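Local coordinates for protein dihydropteroate synthase 2 (Mycobacterium tuberculosis, PDB 2VP8) that probably lacks dihydropteroate synthase activity and binds the pterin pyrophosphate substrate very weakly, yet seems able to bind the inhibitor dapsone, at residues V214-A219 and V240-P245; D139-T144 and A161-A166. All coordinates share one frame; numbering follows the deposited sequence.

Contact 1 (V214-A219 and V240-P245); sequences VLIDPA and VMTGWP. With EDO (1,2-ethanediol), chain F.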
loop_
_atom_site.group_PDB
_atom_site.type_symbol
_atom_site.label_atom_id
_atom_site.label_comp_id
_atom_site.label_asym_id
_atom_site.label_seq_id
_atom_site.Cartn_x
_atom_site.Cartn_y
_atom_site.Cartn_z
ATOM N N VAL B 214 22.967 6.870 11.932
ATOM C CA VAL B 214 21.989 6.328 12.876
ATOM C C VAL B 214 20.608 6.219 12.231
ATOM O O VAL B 214 20.092 7.195 11.696
ATOM C CB VAL B 214 21.868 7.178 14.157
ATOM C CG1 VAL B 214 20.845 6.555 15.107
ATOM C CG2 VAL B 214 23.210 7.325 14.850
ATOM N N LEU B 215 20.026 5.024 12.290
ATOM C CA LEU B 215 18.657 4.789 11.846
ATOM C C LEU B 215 17.801 4.395 13.050
ATOM O O LEU B 215 18.313 3.828 14.021
ATOM C CB LEU B 215 18.620 3.681 10.785
ATOM C CG LEU B 215 19.232 3.943 9.400
ATOM C CD1 LEU B 215 20.769 3.857 9.401
ATOM C CD2 LEU B 215 18.668 2.980 8.381
ATOM N N ILE B 216 16.508 4.702 13.004
ATOM C CA ILE B 216 15.613 4.302 14.089
ATOM C C ILE B 216 14.590 3.275 13.632
ATOM O O ILE B 216 14.010 3.389 12.553
ATOM C CB ILE B 216 14.918 5.499 14.799
ATOM C CG1 ILE B 216 14.005 6.279 13.842
ATOM C CG2 ILE B 216 15.958 6.409 15.477
ATOM C CD1 ILE B 216 12.984 7.164 14.549
ATOM N N ASP B 217 14.389 2.265 14.466
ATOM C CA ASP B 217 13.480 1.170 14.163
ATOM C C ASP B 217 12.430 1.057 15.274
ATOM O O ASP B 217 12.564 0.238 16.182
ATOM C CB ASP B 217 14.271 -0.126 13.986
ATOM C CG ASP B 217 13.387 -1.327 13.768
ATOM O OD1 ASP B 217 12.181 -1.160 13.481
ATOM O OD2 ASP B 217 13.904 -2.453 13.882
ATOM N N PRO B 218 11.375 1.882 15.190
ATOM C CA PRO B 218 10.387 2.055 16.248
ATOM C C PRO B 218 9.421 0.889 16.428
ATOM O O PRO B 218 8.865 0.731 17.511
ATOM C CB PRO B 218 9.607 3.295 15.792
ATOM C CG PRO B 218 10.411 3.887 14.673
ATOM C CD PRO B 218 11.056 2.730 14.034
ATOM N N ALA B 219 9.215 0.085 15.390
ATOM C CA ALA B 219 8.206 -0.970 15.456
ATOM C C ALA B 219 8.764 -2.377 15.254
ATOM O O ALA B 219 8.085 -3.238 14.684
ATOM C CB ALA B 219 7.067 -0.686 14.463
ATOM N N VAL B 240 8.812 9.584 11.229
ATOM C CA VAL B 240 9.639 10.200 10.187
ATOM C C VAL B 240 9.963 11.652 10.528
ATOM O O VAL B 240 11.095 12.090 10.372
ATOM C CB VAL B 240 8.942 10.124 8.810
ATOM C CG1 VAL B 240 9.723 10.904 7.737
ATOM C CG2 VAL B 240 8.751 8.678 8.403
ATOM N N MET B 241 8.958 12.370 11.024
ATOM C CA MET B 241 9.084 13.768 11.405
ATOM C C MET B 241 10.092 14.036 12.531
ATOM O O MET B 241 10.461 15.193 12.762
ATOM C CB MET B 241 7.712 14.333 11.784
ATOM C CG MET B 241 6.848 14.764 10.592
ATOM S SD MET B 241 7.652 15.969 9.504
ATOM C CE MET B 241 7.772 17.422 10.560
ATOM N N THR B 242 10.534 12.985 13.225
ATOM C CA THR B 242 11.596 13.116 14.233
ATOM C C THR B 242 12.915 13.529 13.587
ATOM O O THR B 242 13.780 14.112 14.248
ATOM C CB THR B 242 11.829 11.819 15.047
ATOM O OG1 THR B 242 12.340 10.790 14.188
ATOM C CG2 THR B 242 10.544 11.350 15.717
ATOM N N GLY B 243 13.060 13.225 12.299
ATOM C CA GLY B 243 14.237 13.621 11.535
ATOM C C GLY B 243 15.265 12.520 11.367
ATOM O O GLY B 243 16.212 12.670 10.594
ATOM N N TRP B 244 15.085 11.423 12.101
ATOM C CA TRP B 244 15.920 10.237 11.963
ATOM C C TRP B 244 15.373 9.343 10.858
ATOM O O TRP B 244 14.150 9.210 10.711
ATOM C CB TRP B 244 15.960 9.449 13.272
ATOM C CG TRP B 244 16.515 10.219 14.435
ATOM C CD1 TRP B 244 15.805 10.775 15.458
ATOM C CD2 TRP B 244 17.892 10.513 14.693
ATOM N NE1 TRP B 244 16.653 11.397 16.336
ATOM C CE2 TRP B 244 17.940 11.255 15.889
ATOM C CE3 TRP B 244 19.090 10.227 14.026
ATOM C CZ2 TRP B 244 19.140 11.715 16.439
ATOM C CZ3 TRP B 244 20.282 10.682 14.573
ATOM C CH2 TRP B 244 20.296 11.416 15.770
ATOM N N PRO B 245 16.270 8.717 10.071
ATOM C CA PRO B 245 15.788 7.769 9.061
ATOM C C PRO B 245 15.018 6.653 9.755
ATOM O O PRO B 245 15.447 6.155 10.794
ATOM C CB PRO B 245 17.076 7.221 8.444
ATOM C CG PRO B 245 18.109 8.234 8.760
ATOM C CD PRO B 245 17.734 8.833 10.068
HETATM C C1 EDO F . 19.165 15.048 12.387
HETATM O O1 EDO F . 19.234 13.668 11.995
HETATM C C2 EDO F . 18.068 15.259 13.430
HETATM O O2 EDO F . 18.237 14.333 14.512
#
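Thr242 opens the contact where helix 236-241 gives way to a turn: its OG1 lies 3.7 Å from Ile216 CD1, the outer end of the isoleucine chain. The threonine hydroxyl is not wasted there, for OG1 is hydrogen-bonded to the carbonyl of Leu239. Gly243 then turns the chain with a phi of 100°, where any side chain would run into the carbonyl of the residue before, and its O weakly holds O1 of an ethanediol at 3.5 Å. Trp244 brings the bulk. Its CB sits against both branches of Ile216, CG1 and CG2 each 3.8 Å from it; a chi1 of 63°, with CG1 between backbone N and carbonyl carbon, lets the isoleucine offer them together. The indole continues obliquely toward Val214, CZ3 reaching Val214 CB at 3.9 Å, while ethanediol O2 rests over one ring face and Thr198, Ala201 and Val205 of helix 186-207 pack round the same side chain. Pro245 finishes the approach. The side chains of Pro245 and Leu215 cross at about a right angle, with Pro245 CB 4.0 Å from Leu215 CG, and Pro245 O accepts the N-H of Ile216 in a nearly straight bond of 2.8 Å. Proline has no N-H to give, but this link asks only for its carbonyl. A further backbone bond joins Ile216 to Leu247, linking strand 214-217 to strand 247-248. Those are the two outermost strands of the parallel sheet, and such pairing is the lateral closure expected of the TIM barrel in this family.

Contact 2 (D139-T144 and A161-A166); sequences DLINDT and AGLVCA
Leu140 and Gly162 hold the closely packed part of this parallel strand pair, with CA atoms 4.4 Å apart. Leu140 CG lies anti to the backbone N (chi1 174°), which swings CD1 over the neighbouring strand to within 3.5 Å of Gly162 C. Glycine suits this place: Gly162, with no side chain, lets the Leu140 methyl lie directly over its backbone. Backbone bonds lace the strands: Gly162 N gives to Asp139 O, Ile141 N to Gly162 O at 2.8 Å, and Val164 N to Ile141 O at 2.8 Å. On the opposite face Ile141 CB meets Leu163 CD1 at 3.7 Å. These branched apolar chains suit a position covered by helices 127-136 and 152-159.

Toward the C-terminal ends the contact becomes sparser: Ala166 CB touches Asp143 O at 3.7 Å, and Thr144 and Ala166 are partly exposed. Asn142 OD1 lies against Val164 CB, while its ND2 is bonded to Asp83 OD1, which settles the way the amide is turned. Asp143 OD1 takes the N-H groups of Trp145 and Gly146, tying down the loop that follows. At the other end Asp139 bridges to Arg35 and Arg112, and its OD2 also accepts Ile120 N. Polar groups thus flank an apolar, backbone-bonded middle at both ends: the salt-bridged Asp139 secures the N-terminal end, whereas Asn142 and Asp143 stand at the C-terminal end, the end of a TIM barrel where the ligand pocket of this family lies.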
loop_
_atom_site.group_PDB
_atom_site.type_symbol
_atom_site.label_atom_id
_atom_site.label_comp_id
_atom_site.label_asym_id
_atom_site.label_seq_id
_atom_site.Cartn_x
_atom_site.Cartn_y
_atom_site.Cartn_z
ATOM N N ASP B 139 29.172 -2.226 7.911
ATOM C CA ASP B 139 29.094 -0.774 7.932
ATOM C C ASP B 139 28.074 -0.297 8.954
ATOM O O ASP B 139 28.117 0.851 9.405
ATOM C CB ASP B 139 28.713 -0.257 6.544
ATOM C CG ASP B 139 29.511 -0.920 5.441
ATOM O OD1 ASP B 139 30.739 -0.705 5.381
ATOM O OD2 ASP B 139 28.918 -1.670 4.637
ATOM N N LEU B 140 27.165 -1.192 9.319
ATOM C CA LEU B 140 26.006 -0.839 10.114
ATOM C C LEU B 140 25.732 -1.947 11.111
ATOM O O LEU B 140 25.707 -3.120 10.747
ATOM C CB LEU B 140 24.799 -0.637 9.181
ATOM C CG LEU B 140 23.372 -0.388 9.685
ATOM C CD1 LEU B 140 23.271 0.892 10.533
ATOM C CD2 LEU B 140 22.433 -0.311 8.513
ATOM N N ILE B 141 25.535 -1.585 12.372
ATOM C CA ILE B 141 25.101 -2.568 13.353
ATOM C C ILE B 141 23.584 -2.516 13.480
ATOM O O ILE B 141 22.999 -1.464 13.756
ATOM C CB ILE B 141 25.758 -2.367 14.720
ATOM C CG1 ILE B 141 27.282 -2.245 14.572
ATOM C CG2 ILE B 141 25.377 -3.519 15.658
ATOM C CD1 ILE B 141 27.960 -1.588 15.731
ATOM N N ASN B 142 22.956 -3.661 13.245
ATOM C CA ASN B 142 21.525 -3.790 13.400
ATOM C C ASN B 142 21.211 -4.521 14.697
ATOM O O ASN B 142 20.968 -5.733 14.699
ATOM C CB ASN B 142 20.922 -4.515 12.201
ATOM C CG ASN B 142 19.415 -4.449 12.180
ATOM O OD1 ASN B 142 18.805 -3.707 12.948
ATOM N ND2 ASN B 142 18.800 -5.226 11.293
ATOM N N ASP B 143 21.238 -3.768 15.800
ATOM C CA ASP B 143 20.890 -4.292 17.113
ATOM C C ASP B 143 19.403 -4.612 17.149
ATOM O O ASP B 143 18.569 -3.755 17.440
ATOM C CB ASP B 143 21.273 -3.309 18.224
ATOM C CG ASP B 143 21.084 -3.892 19.625
ATOM O OD1 ASP B 143 20.383 -4.922 19.760
ATOM O OD2 ASP B 143 21.636 -3.313 20.594
ATOM N N THR B 144 19.095 -5.869 16.849
ATOM C CA THR B 144 17.723 -6.339 16.706
ATOM C C THR B 144 16.955 -6.438 18.043
ATOM O O THR B 144 15.738 -6.650 18.051
ATOM C CB THR B 144 17.692 -7.685 15.933
ATOM O OG1 THR B 144 16.356 -7.971 15.507
ATOM C CG2 THR B 144 18.219 -8.841 16.788
ATOM N N ALA B 161 31.029 2.848 12.404
ATOM C CA ALA B 161 29.878 2.140 11.880
ATOM C C ALA B 161 28.588 2.798 12.343
ATOM O O ALA B 161 28.533 3.398 13.418
ATOM C CB ALA B 161 29.914 0.687 12.315
ATOM N N GLY B 162 27.557 2.691 11.520
ATOM C CA GLY B 162 26.228 3.144 11.892
ATOM C C GLY B 162 25.558 2.190 12.863
ATOM O O GLY B 162 26.026 1.063 13.078
ATOM N N LEU B 163 24.457 2.641 13.450
ATOM C CA LEU B 163 23.725 1.826 14.405
ATOM C C LEU B 163 22.223 1.964 14.209
ATOM O O LEU B 163 21.715 3.055 13.951
ATOM C CB LEU B 163 24.116 2.196 15.843
ATOM C CG LEU B 163 23.457 1.402 16.978
ATOM C CD1 LEU B 163 23.966 -0.036 17.026
ATOM C CD2 LEU B 163 23.665 2.078 18.305
ATOM N N VAL B 164 21.522 0.842 14.321
ATOM C CA VAL B 164 20.071 0.851 14.331
ATOM C C VAL B 164 19.605 0.926 15.781
ATOM O O VAL B 164 19.944 0.069 16.602
ATOM C CB VAL B 164 19.475 -0.406 13.628
ATOM C CG1 VAL B 164 17.954 -0.470 13.801
ATOM C CG2 VAL B 164 19.845 -0.426 12.154
ATOM N N CYS B 165 18.854 1.971 16.099
ATOM C CA CYS B 165 18.240 2.083 17.413
ATOM C C CYS B 165 16.817 1.572 17.326
ATOM O O CYS B 165 15.945 2.220 16.743
ATOM C CB CYS B 165 18.273 3.522 17.915
ATOM S SG CYS B 165 19.946 4.132 18.151
ATOM N N ALA B 166 16.596 0.393 17.894
ATOM C CA ALA B 166 15.300 -0.258 17.811
ATOM C C ALA B 166 14.505 -0.147 19.111
ATOM O O ALA B 166 15.071 0.010 20.196
ATOM C CB ALA B 166 15.468 -1.714 17.406
#

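Overall arrangement
Following the chain from its N terminus, contact 2 comes first: after strand 140-142 the chain runs through helix 152-159 and returns as strand 162-166, closing a beta-alpha-beta unit. Helix 186-207 then leads to strand 214-217, and contact 1 closes the second loop when the chain comes back past helices 227-234 and 236-241. The two loops are in series, neither enclosing nor crossing the other, with centres about 12 Å apart. They meet edge to edge because strands 162-166 and 214-217 are neighbours, with probable hydrogen bonds between Asp217 N and Cys165 O and between Leu215 O and Cys165 N. Together they carry the barrel wall from 139-144 to 240-245.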